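Local coordinates for SEC-C motif domain protein (PDB 2I9W) that is of uncharacterised function but binds two zinc ions through cysteine clusters that accompany a cystatin-like (NTF2-like) domain, at residues A[64-73]-A[84-92]. Residues are numbered along the deposited sequence; the frame is centred on the assembly and turned at random.
Sequences FVLVKPEYIV and LDIKAIENW
Pro69 lies against Ile86, Ile89 and Glu90 where two helices of the NTF2-like domain, 69-74 and 86-95, pack by apolar side chains; the pair illustrates how a helix start just after a turn can offer an apolar face to a neighbouring helix. Val67, with positive phi, closes the preceding helix in a Schellman motif, and Lys68 stands at the N-cap position of the next, putting the proline ring in its first turn, facing 86-92. The axes of the short helical segments 69-73 and 86-92 come within 9.5 Å, their directions 124° apart.

Ile86 can be followed outward from CB. Its CG1, anti to the backbone N (chi1 -171°), reaches Pro69 CB at 3.8 Å. Beyond CG1, the CD1 methyl touches both Glu70 N and Val73, 3.9 Å from Val73 CG2. One turn on, Ile89 CG2 rests on Ile72 CG2 at 4.0 Å.

At the far end, the edge of Trp92 points at one face of Phe64 in a T-shaped pair, planes at 89° and centroids of the six-membered rings 5.2 Å apart. Ile72 CD1 sits over the other face, toward its rim. A serine in place of Phe64 would probably take away the ring face that the Trp92 edge points into and open a gap beside Ile72. Trp92 makes its approach through a single corner: CZ3 stands over the rim of the Phe64 face, 3.7 Å from Phe64 CE1.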
loop_
_atom_site.group_PDB
_atom_site.type_symbol
_atom_site.label_atom_id
_atom_site.label_comp_id
_atom_site.label_asym_id
_atom_site.label_seq_id
_atom_site.Cartn_x
_atom_site.Cartn_y
_atom_site.Cartn_z
ATOM N N PHE A 64 -6.969 4.893 1.272
ATOM C CA PHE A 64 -7.069 5.744 2.489
ATOM C C PHE A 64 -7.985 6.931 2.198
ATOM O O PHE A 64 -8.974 7.190 2.899
ATOM C CB PHE A 64 -5.686 6.234 2.932
ATOM C CG PHE A 64 -4.813 5.140 3.516
ATOM C CD1 PHE A 64 -5.360 4.256 4.436
ATOM C CD2 PHE A 64 -3.482 5.030 3.205
ATOM C CE1 PHE A 64 -4.596 3.254 5.009
ATOM C CE2 PHE A 64 -2.714 4.004 3.780
ATOM C CZ PHE A 64 -3.302 3.129 4.661
ATOM N N VAL A 65 -7.685 7.631 1.104
ATOM C CA VAL A 65 -8.418 8.852 0.769
ATOM C C VAL A 65 -9.908 8.569 0.562
ATOM O O VAL A 65 -10.765 9.320 1.091
ATOM C CB VAL A 65 -7.822 9.519 -0.496
ATOM C CG1 VAL A 65 -8.705 10.764 -0.904
ATOM C CG2 VAL A 65 -6.396 9.893 -0.263
ATOM N N LEU A 66 -10.214 7.490 -0.170
ATOM C CA LEU A 66 -11.586 7.144 -0.542
ATOM C C LEU A 66 -12.303 6.262 0.484
ATOM O O LEU A 66 -13.490 5.983 0.344
ATOM C CB LEU A 66 -11.626 6.497 -1.929
ATOM C CG LEU A 66 -11.069 7.367 -3.093
ATOM C CD1 LEU A 66 -10.973 6.559 -4.407
ATOM C CD2 LEU A 66 -11.863 8.690 -3.343
ATOM N N VAL A 67 -11.583 5.873 1.535
ATOM C CA VAL A 67 -12.122 5.111 2.712
ATOM C C VAL A 67 -12.601 3.716 2.283
ATOM O O VAL A 67 -13.789 3.374 2.344
ATOM C CB VAL A 67 -13.180 5.862 3.589
ATOM C CG1 VAL A 67 -13.394 5.081 4.893
ATOM C CG2 VAL A 67 -12.747 7.297 3.896
ATOM N N LYS A 68 -11.630 2.940 1.821
ATOM C CA LYS A 68 -11.804 1.554 1.378
ATOM C C LYS A 68 -10.920 0.659 2.254
ATOM O O LYS A 68 -9.849 0.162 1.837
ATOM C CB LYS A 68 -11.455 1.442 -0.090
ATOM C CG LYS A 68 -12.388 2.342 -0.911
ATOM C CD LYS A 68 -12.289 2.089 -2.358
ATOM C CE LYS A 68 -13.225 3.021 -3.104
ATOM N NZ LYS A 68 -14.523 2.374 -3.356
ATOM N N PRO A 69 -11.332 0.489 3.531
ATOM C CA PRO A 69 -10.439 -0.185 4.453
ATOM C C PRO A 69 -10.279 -1.681 4.149
ATOM O O PRO A 69 -9.264 -2.256 4.512
ATOM C CB PRO A 69 -11.090 0.065 5.805
ATOM C CG PRO A 69 -12.572 0.237 5.479
ATOM C CD PRO A 69 -12.605 0.900 4.159
ATOM N N GLU A 70 -11.269 -2.294 3.488
ATOM C CA GLU A 70 -11.133 -3.675 3.033
ATOM C C GLU A 70 -9.907 -3.839 2.137
ATOM O O GLU A 70 -9.110 -4.825 2.285
ATOM C CB GLU A 70 -12.384 -4.159 2.312
ATOM C CG GLU A 70 -12.737 -3.473 0.931
ATOM C CD GLU A 70 -13.126 -1.958 0.980
ATOM O OE1 GLU A 70 -13.711 -1.435 1.986
ATOM O OE2 GLU A 70 -12.848 -1.312 -0.044
ATOM N N TYR A 71 -9.721 -2.885 1.223
ATOM C CA TYR A 71 -8.551 -2.910 0.335
ATOM C C TYR A 71 -7.233 -2.832 1.138
ATOM O O TYR A 71 -6.277 -3.537 0.850
ATOM C CB TYR A 71 -8.621 -1.784 -0.715
ATOM C CG TYR A 71 -7.573 -1.904 -1.773
ATOM C CD1 TYR A 71 -7.757 -2.753 -2.850
ATOM C CD2 TYR A 71 -6.376 -1.189 -1.695
ATOM C CE1 TYR A 71 -6.780 -2.903 -3.794
ATOM C CE2 TYR A 71 -5.381 -1.320 -2.657
ATOM C CZ TYR A 71 -5.602 -2.178 -3.725
ATOM O OH TYR A 71 -4.659 -2.380 -4.707
ATOM N N ILE A 72 -7.199 -2.013 2.162
ATOM C CA ILE A 72 -6.012 -1.836 2.995
ATOM C C ILE A 72 -5.680 -3.167 3.724
ATOM O O ILE A 72 -4.539 -3.617 3.746
ATOM C CB ILE A 72 -6.208 -0.654 4.023
ATOM C CG1 ILE A 72 -6.418 0.661 3.284
ATOM C CG2 ILE A 72 -5.028 -0.529 4.981
ATOM C CD1 ILE A 72 -5.228 1.054 2.358
ATOM N N VAL A 73 -6.698 -3.797 4.291
ATOM C CA VAL A 73 -6.476 -5.113 4.915
ATOM C C VAL A 73 -5.978 -6.166 3.908
ATOM O O VAL A 73 -4.963 -6.841 4.154
ATOM C CB VAL A 73 -7.728 -5.648 5.614
ATOM C CG1 VAL A 73 -7.446 -7.065 6.184
ATOM C CG2 VAL A 73 -8.180 -4.677 6.709
ATOM N N LEU A 84 -5.016 -6.621 12.199
ATOM C CA LEU A 84 -5.490 -5.261 11.891
ATOM C C LEU A 84 -6.902 -5.062 12.435
ATOM O O LEU A 84 -7.617 -6.027 12.602
ATOM C CB LEU A 84 -5.487 -5.028 10.380
ATOM C CG LEU A 84 -4.166 -5.255 9.662
ATOM C CD1 LEU A 84 -4.381 -5.205 8.149
ATOM C CD2 LEU A 84 -3.147 -4.218 10.179
ATOM N N ASP A 85 -7.262 -3.816 12.748
ATOM C CA ASP A 85 -8.566 -3.453 13.273
ATOM C C ASP A 85 -9.177 -2.573 12.199
ATOM O O ASP A 85 -8.829 -1.407 12.057
ATOM C CB ASP A 85 -8.423 -2.714 14.612
ATOM C CG ASP A 85 -9.743 -2.215 15.173
ATOM O OD1 ASP A 85 -10.744 -2.063 14.438
ATOM O OD2 ASP A 85 -9.767 -1.964 16.385
ATOM N N ILE A 86 -10.078 -3.150 11.421
ATOM C CA ILE A 86 -10.563 -2.509 10.201
ATOM C C ILE A 86 -11.363 -1.247 10.551
ATOM O O ILE A 86 -11.329 -0.245 9.854
ATOM C CB ILE A 86 -11.400 -3.516 9.359
ATOM C CG1 ILE A 86 -11.736 -2.938 7.989
ATOM C CG2 ILE A 86 -12.648 -3.907 10.086
ATOM C CD1 ILE A 86 -11.967 -3.986 6.945
ATOM N N LYS A 87 -12.068 -1.283 11.668
ATOM C CA LYS A 87 -12.795 -0.104 12.115
ATOM C C LYS A 87 -11.870 1.073 12.439
ATOM O O LYS A 87 -12.200 2.216 12.138
ATOM C CB LYS A 87 -13.655 -0.467 13.313
ATOM C CG LYS A 87 -15.142 -0.516 12.971
ATOM C CD LYS A 87 -15.494 -1.555 11.891
ATOM C CE LYS A 87 -17.017 -1.810 11.858
ATOM N N ALA A 88 -10.694 0.781 12.994
ATOM C CA ALA A 88 -9.760 1.835 13.413
ATOM C C ALA A 88 -9.115 2.419 12.188
ATOM O O ALA A 88 -8.931 3.620 12.095
ATOM C CB ALA A 88 -8.711 1.303 14.446
ATOM N N ILE A 89 -8.800 1.559 11.220
ATOM C CA ILE A 89 -8.315 1.992 9.911
ATOM C C ILE A 89 -9.358 2.871 9.221
ATOM O O ILE A 89 -9.040 3.969 8.736
ATOM C CB ILE A 89 -7.951 0.770 9.025
ATOM C CG1 ILE A 89 -6.849 -0.054 9.690
ATOM C CG2 ILE A 89 -7.547 1.239 7.593
ATOM C CD1 ILE A 89 -6.495 -1.404 9.031
ATOM N N GLU A 90 -10.610 2.407 9.202
ATOM C CA GLU A 90 -11.702 3.147 8.580
ATOM C C GLU A 90 -11.816 4.544 9.165
ATOM O O GLU A 90 -11.843 5.510 8.438
ATOM C CB GLU A 90 -13.014 2.387 8.779
ATOM C CG GLU A 90 -14.227 2.976 8.058
ATOM C CD GLU A 90 -15.372 2.002 8.054
ATOM O OE1 GLU A 90 -15.765 1.541 9.147
ATOM O OE2 GLU A 90 -15.883 1.683 6.967
ATOM N N ASN A 91 -11.912 4.652 10.485
ATOM C CA ASN A 91 -11.978 5.969 11.134
ATOM C C ASN A 91 -10.803 6.927 10.856
ATOM O O ASN A 91 -11.018 8.108 10.587
ATOM C CB ASN A 91 -12.164 5.795 12.631
ATOM C CG ASN A 91 -13.545 5.285 12.973
ATOM O OD1 ASN A 91 -14.405 5.170 12.089
ATOM N ND2 ASN A 91 -13.759 4.942 14.239
ATOM N N TRP A 92 -9.580 6.396 10.895
ATOM C CA TRP A 92 -8.367 7.182 10.727
ATOM C C TRP A 92 -8.294 7.696 9.286
ATOM O O TRP A 92 -7.918 8.861 9.033
ATOM C CB TRP A 92 -7.169 6.304 11.063
ATOM C CG TRP A 92 -5.839 6.910 10.763
ATOM C CD1 TRP A 92 -5.128 7.782 11.552
ATOM C CD2 TRP A 92 -5.049 6.690 9.595
ATOM N NE1 TRP A 92 -3.939 8.098 10.940
ATOM C CE2 TRP A 92 -3.873 7.446 9.738
ATOM C CE3 TRP A 92 -5.210 5.900 8.451
ATOM C CZ2 TRP A 92 -2.875 7.448 8.770
ATOM C CZ3 TRP A 92 -4.221 5.907 7.496
ATOM C CH2 TRP A 92 -3.071 6.668 7.667
#